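PDB 2P5Z: type VI secretion system component from Escherichia coli O6, which is a type VI secretion component that structurally resembles the T4 phage tail proteins gp27 and gp5, and probably forms part of the cell-puncturing device. Local coordinates for residues Ser319-Gln331 and Phe339-Ser351. Residues are numbered along the deposited sequence; the frame is centred on the assembly and turned at random.
Sequences SSLLMPGLEIKVQ and FRKGVLITGVTTS
I328 and V343 grip each other through both backbone groups, as an antiparallel hydrogen-bonded pair: V343 N reaches I328 O at 2.8 Å, and I328 N reaches V343 O at 2.9 Å. Two more backbone bonds, I345 N to L326 O (N-H...O 177°) and G325 N to I345 O, carry the pairing into the type II turn M323-L326. At the other end V330 N bonds F339 O, joining the strand to the last turn of helix 337-341. There the K329 chain curls, bent at chi2, chi3 and chi4, to bring NZ 2.9 Å from R340 O; a weaker bond runs from K329 NZ to K341 O. G342, with positive phi, leads from this helix end into strand 343-353.

I345 packs its CB and CG2 against the M323 carbonyl, while its CD1 approaches I328 CG1 at 4.2 Å. I328 CG1 sits between its backbone N and carbonyl carbon (chi1 73°), where it also meets V343 CG2 at 3.9 Å. P324 and V348 meet crosswise, P324 CD on V348 CG2. V330 lays its CG2 alongside F339 CB. L344 CD2 covers G325 O and L326 O.

Within the phage-baseplate-hub-like region, strand 326-330 thus lies between strand 343-353, antiparallel to it, and strand 209-214, parallel to it. The lysine ammonium supplies a donor to helix-end carbonyls and probably offsets their partial negative charge.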
ATOM      1  N   SER A 319      15.547  -0.171 -32.000  1.00 57.59           N
ATOM      2  CA  SER A 319      14.440  -0.286 -32.954  1.00 61.23           C
ATOM      3  C   SER A 319      13.241   0.578 -32.571  1.00 64.64           C
ATOM      4  O   SER A 319      12.747   0.507 -31.462  1.00 68.45           O
ATOM      5  CB  SER A 319      13.985  -1.736 -33.088  1.00 60.40           C
ATOM      6  OG  SER A 319      12.762  -1.801 -33.805  1.00 62.13           O
ATOM      7  N   SER A 320      12.778   1.393 -33.505  1.00 68.02           N
ATOM      8  CA  SER A 320      11.643   2.270 -33.279  1.00 69.49           C
ATOM      9  C   SER A 320      10.366   1.524 -33.615  1.00 69.63           C
ATOM     10  O   SER A 320       9.261   2.015 -33.372  1.00 67.54           O
ATOM     11  CB  SER A 320      11.752   3.460 -34.205  1.00 75.08           C
ATOM     12  OG  SER A 320      11.764   3.016 -35.553  1.00 81.47           O
ATOM     13  N   LEU A 321      10.534   0.353 -34.215  1.00 69.39           N
ATOM     14  CA  LEU A 321       9.426  -0.504 -34.566  1.00 71.84           C
ATOM     15  C   LEU A 321       8.980  -1.376 -33.384  1.00 73.11           C
ATOM     16  O   LEU A 321       7.826  -1.815 -33.341  1.00 74.84           O
ATOM     17  CB  LEU A 321       9.802  -1.379 -35.764  1.00 72.77           C
ATOM     18  CG  LEU A 321       9.757  -0.708 -37.142  1.00 75.10           C
ATOM     19  CD1 LEU A 321      10.196  -1.678 -38.232  1.00 73.93           C
ATOM     20  CD2 LEU A 321       8.360  -0.153 -37.441  1.00 75.77           C
ATOM     21  N   LEU A 322       9.890  -1.605 -32.433  1.00 70.91           N
ATOM     22  CA  LEU A 322       9.655  -2.524 -31.315  1.00 67.93           C
ATOM     23  C   LEU A 322       8.602  -2.000 -30.332  1.00 65.26           C
ATOM     24  O   LEU A 322       8.701  -0.882 -29.815  1.00 63.09           O
ATOM     25  CB  LEU A 322      10.964  -2.840 -30.588  1.00 70.82           C
ATOM     26  CG  LEU A 322      11.077  -4.276 -30.068  1.00 73.43           C
ATOM     27  CD1 LEU A 322      11.469  -5.202 -31.195  1.00 74.69           C
ATOM     28  CD2 LEU A 322      12.090  -4.394 -28.954  1.00 73.95           C
ATOM     29  N   MET A 323       7.599  -2.833 -30.078  1.00 62.99           N
ATOM     30  CA  MET A 323       6.349  -2.390 -29.483  1.00 58.96           C
ATOM     31  C   MET A 323       5.727  -3.573 -28.764  1.00 56.15           C
ATOM     32  O   MET A 323       5.957  -4.711 -29.162  1.00 57.67           O
ATOM     33  CB  MET A 323       5.418  -1.992 -30.617  1.00 58.10           C
ATOM     34  CG  MET A 323       4.670  -0.711 -30.416  1.00 62.17           C
ATOM     35  SD  MET A 323       3.483  -0.496 -31.755  1.00 60.91           S
ATOM     36  CE  MET A 323       4.406  -1.041 -33.193  1.00 63.23           C
ATOM     37  N   PRO A 324       4.933  -3.313 -27.709  1.00 53.97           N
ATOM     38  CA  PRO A 324       4.073  -4.345 -27.149  1.00 52.42           C
ATOM     39  C   PRO A 324       3.085  -4.919 -28.170  1.00 54.86           C
ATOM     40  O   PRO A 324       2.434  -4.173 -28.911  1.00 54.70           O
ATOM     41  CB  PRO A 324       3.314  -3.596 -26.057  1.00 50.53           C
ATOM     42  CG  PRO A 324       4.216  -2.517 -25.660  1.00 52.17           C
ATOM     43  CD  PRO A 324       4.821  -2.060 -26.945  1.00 53.72           C
ATOM     44  N   GLY A 325       2.992  -6.243 -28.206  1.00 56.35           N
ATOM     45  CA  GLY A 325       2.137  -6.922 -29.161  1.00 55.45           C
ATOM     46  C   GLY A 325       2.931  -7.611 -30.249  1.00 56.53           C
ATOM     47  O   GLY A 325       2.460  -8.579 -30.849  1.00 53.72           O
ATOM     48  N   LEU A 326       4.130  -7.103 -30.516  1.00 59.01           N
ATOM     49  CA  LEU A 326       5.002  -7.691 -31.533  1.00 61.95           C
ATOM     50  C   LEU A 326       5.641  -8.989 -31.078  1.00 61.12           C
ATOM     51  O   LEU A 326       6.157  -9.073 -29.968  1.00 60.36           O
ATOM     52  CB  LEU A 326       6.108  -6.715 -31.925  1.00 65.96           C
ATOM     53  CG  LEU A 326       5.930  -5.928 -33.223  1.00 69.05           C
ATOM     54  CD1 LEU A 326       4.846  -4.861 -33.086  1.00 71.35           C
ATOM     55  CD2 LEU A 326       7.246  -5.294 -33.608  1.00 70.09           C
ATOM     56  N   GLU A 327       5.583 -10.002 -31.938  1.00 64.37           N
ATOM     57  CA  GLU A 327       6.398 -11.199 -31.772  1.00 68.67           C
ATOM     58  C   GLU A 327       7.675 -10.998 -32.562  1.00 69.55           C
ATOM     59  O   GLU A 327       7.636 -10.833 -33.780  1.00 70.01           O
ATOM     60  CB  GLU A 327       5.677 -12.448 -32.280  1.00 72.69           C
ATOM     61  CG  GLU A 327       6.388 -13.773 -31.939  1.00 80.41           C
ATOM     62  CD  GLU A 327       7.012 -14.496 -33.155  1.00 86.84           C
ATOM     63  OE1 GLU A 327       6.821 -15.732 -33.260  1.00 88.26           O
ATOM     64  OE2 GLU A 327       7.691 -13.855 -33.997  1.00 88.00           O
ATOM     65  N   ILE A 328       8.812 -10.985 -31.881  1.00 70.18           N
ATOM     66  CA  ILE A 328      10.082 -10.856 -32.583  1.00 72.99           C
ATOM     67  C   ILE A 328      10.993 -12.047 -32.335  1.00 74.82           C
ATOM     68  O   ILE A 328      10.778 -12.823 -31.407  1.00 76.08           O
ATOM     69  CB  ILE A 328      10.823  -9.567 -32.199  1.00 72.94           C
ATOM     70  CG1 ILE A 328      11.400  -9.690 -30.789  1.00 72.87           C
ATOM     71  CG2 ILE A 328       9.897  -8.357 -32.341  1.00 72.26           C
ATOM     72  CD1 ILE A 328      12.614  -8.860 -30.545  1.00 74.16           C
ATOM     73  N   LYS A 329      12.001 -12.202 -33.188  1.00 78.31           N
ATOM     74  CA  LYS A 329      13.069 -13.170 -32.930  1.00 78.87           C
ATOM     75  C   LYS A 329      14.428 -12.509 -33.049  1.00 77.79           C
ATOM     76  O   LYS A 329      14.539 -11.397 -33.563  1.00 76.90           O
ATOM     77  CB  LYS A 329      12.957 -14.403 -33.823  1.00 80.75           C
ATOM     78  CG  LYS A 329      12.187 -14.192 -35.120  1.00 85.51           C
ATOM     79  CD  LYS A 329      11.337 -15.411 -35.495  1.00 87.69           C
ATOM     80  CE  LYS A 329      12.165 -16.698 -35.615  1.00 89.69           C
ATOM     81  NZ  LYS A 329      12.175 -17.541 -34.373  1.00 90.00           N
ATOM     82  N   VAL A 330      15.448 -13.179 -32.529  1.00 78.52           N
ATOM     83  CA  VAL A 330      16.801 -12.629 -32.487  1.00 81.77           C
ATOM     84  C   VAL A 330      17.766 -13.469 -33.341  1.00 84.34           C
ATOM     85  O   VAL A 330      17.740 -14.698 -33.274  1.00 85.02           O
ATOM     86  CB  VAL A 330      17.309 -12.512 -31.019  1.00 80.81           C
ATOM     87  CG1 VAL A 330      18.700 -11.880 -30.947  1.00 79.12           C
ATOM     88  CG2 VAL A 330      16.344 -11.695 -30.189  1.00 79.10           C
ATOM     89  N   GLN A 331      18.596 -12.794 -34.145  1.00 88.52           N
ATOM     90  CA  GLN A 331      19.645 -13.435 -34.957  1.00 90.92           C
ATOM     91  C   GLN A 331      20.716 -14.164 -34.127  1.00 92.08           C
ATOM     92  O   GLN A 331      20.949 -15.363 -34.316  1.00 90.43           O
ATOM     93  CB  GLN A 331      20.312 -12.400 -35.861  1.00 92.38           C
ATOM     94  CG  GLN A 331      20.709 -12.954 -37.220  1.00 95.46           C
ATOM     95  CD  GLN A 331      19.508 -13.176 -38.133  1.00 96.21           C
ATOM     96  OE1 GLN A 331      18.764 -12.239 -38.442  1.00 96.31           O
ATOM     97  NE2 GLN A 331      19.320 -14.417 -38.574  1.00 95.77           N
ATOM     98  N   PHE A 339      15.203 -16.497 -26.968  1.00 68.19           N
ATOM     99  CA  PHE A 339      15.197 -15.354 -27.879  1.00 67.92           C
ATOM    100  C   PHE A 339      15.361 -15.766 -29.341  1.00 72.97           C
ATOM    101  O   PHE A 339      15.009 -15.009 -30.248  1.00 73.16           O
ATOM    102  CB  PHE A 339      16.316 -14.382 -27.526  1.00 62.84           C
ATOM    103  CG  PHE A 339      16.156 -13.706 -26.199  1.00 59.43           C
ATOM    104  CD1 PHE A 339      15.370 -12.569 -26.075  1.00 56.12           C
ATOM    105  CD2 PHE A 339      16.843 -14.174 -25.080  1.00 57.21           C
ATOM    106  CE1 PHE A 339      15.246 -11.932 -24.851  1.00 56.44           C
ATOM    107  CE2 PHE A 339      16.729 -13.534 -23.848  1.00 54.30           C
ATOM    108  CZ  PHE A 339      15.930 -12.414 -23.731  1.00 57.06           C
ATOM    109  N   ARG A 340      15.917 -16.951 -29.570  1.00 78.46           N
ATOM    110  CA  ARG A 340      16.028 -17.468 -30.925  1.00 83.66           C
ATOM    111  C   ARG A 340      14.718 -18.126 -31.368  1.00 83.08           C
ATOM    112  O   ARG A 340      14.374 -18.072 -32.553  1.00 81.15           O
ATOM    113  CB  ARG A 340      17.229 -18.414 -31.065  1.00 86.74           C
ATOM    114  CG  ARG A 340      18.598 -17.717 -30.891  1.00 90.35           C
ATOM    115  CD  ARG A 340      19.753 -18.502 -31.536  1.00 90.40           C
ATOM    116  NE  ARG A 340      19.841 -19.874 -31.035  1.00 94.43           N
ATOM    117  CZ  ARG A 340      20.576 -20.248 -29.992  1.00 95.60           C
ATOM    118  NH1 ARG A 340      21.305 -19.357 -29.328  1.00 95.46           N
ATOM    119  NH2 ARG A 340      20.583 -21.518 -29.611  1.00 96.16           N
ATOM    120  N   LYS A 341      13.987 -18.715 -30.411  1.00 84.08           N
ATOM    121  CA  LYS A 341      12.657 -19.305 -30.671  1.00 83.02           C
ATOM    122  C   LYS A 341      11.625 -18.260 -31.089  1.00 80.38           C
ATOM    123  O   LYS A 341      10.789 -18.517 -31.950  1.00 81.97           O
ATOM    124  CB  LYS A 341      12.103 -20.028 -29.437  1.00 86.30           C
ATOM    125  CG  LYS A 341      13.024 -21.020 -28.755  1.00 90.63           C
ATOM    126  CD  LYS A 341      13.197 -22.309 -29.529  1.00 92.54           C
ATOM    127  CE  LYS A 341      14.141 -23.236 -28.788  1.00 93.30           C
ATOM    128  NZ  LYS A 341      14.315 -24.512 -29.527  1.00 95.31           N
ATOM    129  N   GLY A 342      11.683 -17.086 -30.470  1.00 76.50           N
ATOM    130  CA  GLY A 342      10.669 -16.052 -30.675  1.00 72.33           C
ATOM    131  C   GLY A 342      10.099 -15.595 -29.343  1.00 68.01           C
ATOM    132  O   GLY A 342       9.788 -16.409 -28.472  1.00 69.31           O
ATOM    133  N   VAL A 343      10.007 -14.287 -29.150  1.00 62.62           N
ATOM    134  CA  VAL A 343       9.487 -13.754 -27.895  1.00 59.24           C
ATOM    135  C   VAL A 343       8.397 -12.741 -28.163  1.00 55.53           C
ATOM    136  O   VAL A 343       8.409 -12.065 -29.191  1.00 55.21           O
ATOM    137  CB  VAL A 343      10.593 -13.130 -26.983  1.00 62.90           C
ATOM    138  CG1 VAL A 343      11.771 -14.079 -26.823  1.00 61.94           C
ATOM    139  CG2 VAL A 343      11.075 -11.763 -27.493  1.00 58.89           C
ATOM    140  N   LEU A 344       7.435 -12.658 -27.250  1.00 53.64           N
ATOM    141  CA  LEU A 344       6.329 -11.721 -27.402  1.00 49.92           C
ATOM    142  C   LEU A 344       6.591 -10.570 -26.476  1.00 47.54           C
ATOM    143  O   LEU A 344       6.730 -10.770 -25.275  1.00 47.87           O
ATOM    144  CB  LEU A 344       5.004 -12.388 -27.040  1.00 53.29           C
ATOM    145  CG  LEU A 344       3.648 -11.667 -27.183  1.00 54.92           C
ATOM    146  CD1 LEU A 344       3.214 -10.959 -25.899  1.00 53.29           C
ATOM    147  CD2 LEU A 344       3.577 -10.723 -28.400  1.00 54.19           C
ATOM    148  N   ILE A 345       6.644  -9.369 -27.038  1.00 46.16           N
ATOM    149  CA  ILE A 345       6.893  -8.173 -26.259  1.00 47.24           C
ATOM    150  C   ILE A 345       5.651  -7.799 -25.482  1.00 46.71           C
ATOM    151  O   ILE A 345       4.602  -7.547 -26.075  1.00 42.65           O
ATOM    152  CB  ILE A 345       7.245  -6.977 -27.156  1.00 46.67           C
ATOM    153  CG1 ILE A 345       8.363  -7.340 -28.150  1.00 48.96           C
ATOM    154  CG2 ILE A 345       7.563  -5.736 -26.299  1.00 42.50           C
ATOM    155  CD1 ILE A 345       9.720  -7.672 -27.515  1.00 47.08           C
ATOM    156  N   THR A 346       5.787  -7.764 -24.158  1.00 45.75           N
ATOM    157  CA  THR A 346       4.703  -7.374 -23.277  1.00 45.16           C
ATOM    158  C   THR A 346       4.809  -5.924 -22.837  1.00 48.27           C
ATOM    159  O   THR A 346       3.811  -5.339 -22.433  1.00 52.24           O
ATOM    160  CB  THR A 346       4.644  -8.249 -22.018  1.00 44.09           C
ATOM    161  OG1 THR A 346       5.847  -8.081 -21.254  1.00 45.38           O
ATOM    162  CG2 THR A 346       4.487  -9.716 -22.399  1.00 44.60           C
ATOM    163  N   GLY A 347       6.008  -5.346 -22.887  1.00 45.47           N
ATOM    164  CA  GLY A 347       6.207  -3.997 -22.373  1.00 42.69           C
ATOM    165  C   GLY A 347       7.491  -3.359 -22.872  1.00 45.59           C
ATOM    166  O   GLY A 347       8.436  -4.069 -23.178  1.00 46.23           O
ATOM    167  N   VAL A 348       7.503  -2.027 -23.007  1.00 43.20           N
ATOM    168  CA  VAL A 348       8.721  -1.262 -23.288  1.00 40.90           C
ATOM    169  C   VAL A 348       8.809   0.011 -22.433  1.00 43.44           C
ATOM    170  O   VAL A 348       7.803   0.660 -22.155  1.00 45.71           O
ATOM    171  CB  VAL A 348       8.888  -0.867 -24.788  1.00 40.61           C
ATOM    172  CG1 VAL A 348       8.940  -2.084 -25.703  1.00 36.01           C
ATOM    173  CG2 VAL A 348       7.787   0.063 -25.242  1.00 44.93           C
ATOM    174  N   THR A 349      10.013   0.350 -21.987  1.00 43.81           N
ATOM    175  CA  THR A 349      10.285   1.680 -21.432  1.00 45.83           C
ATOM    176  C   THR A 349      11.162   2.396 -22.464  1.00 46.81           C
ATOM    177  O   THR A 349      11.933   1.769 -23.158  1.00 44.33           O
ATOM    178  CB  THR A 349      10.919   1.590 -20.037  1.00 48.73           C
ATOM    179  OG1 THR A 349      10.022   0.877 -19.183  1.00 54.19           O
ATOM    180  CG2 THR A 349      11.151   2.960 -19.415  1.00 50.65           C
ATOM    181  N   THR A 350      11.030   3.702 -22.594  1.00 47.93           N
ATOM    182  CA  THR A 350      11.388   4.332 -23.849  1.00 47.92           C
ATOM    183  C   THR A 350      11.955   5.721 -23.577  1.00 48.35           C
ATOM    184  O   THR A 350      11.461   6.420 -22.695  1.00 50.62           O
ATOM    185  CB  THR A 350      10.127   4.301 -24.747  1.00 47.28           C
ATOM    186  OG1 THR A 350      10.254   3.247 -25.702  1.00 51.37           O
ATOM    187  CG2 THR A 350       9.893   5.548 -25.458  1.00 45.65           C
ATOM    188  N   SER A 351      13.025   6.096 -24.282  1.00 48.97           N
ATOM    189  CA  SER A 351      13.713   7.377 -24.000  1.00 50.45           C
ATOM    190  C   SER A 351      14.538   7.993 -25.149  1.00 50.53           C
ATOM    191  O   SER A 351      14.989   7.291 -26.058  1.00 49.77           O
ATOM    192  CB  SER A 351      14.629   7.242 -22.789  1.00 48.56           C
ATOM    193  OG  SER A 351      14.542   8.432 -22.035  1.00 57.59           O
TER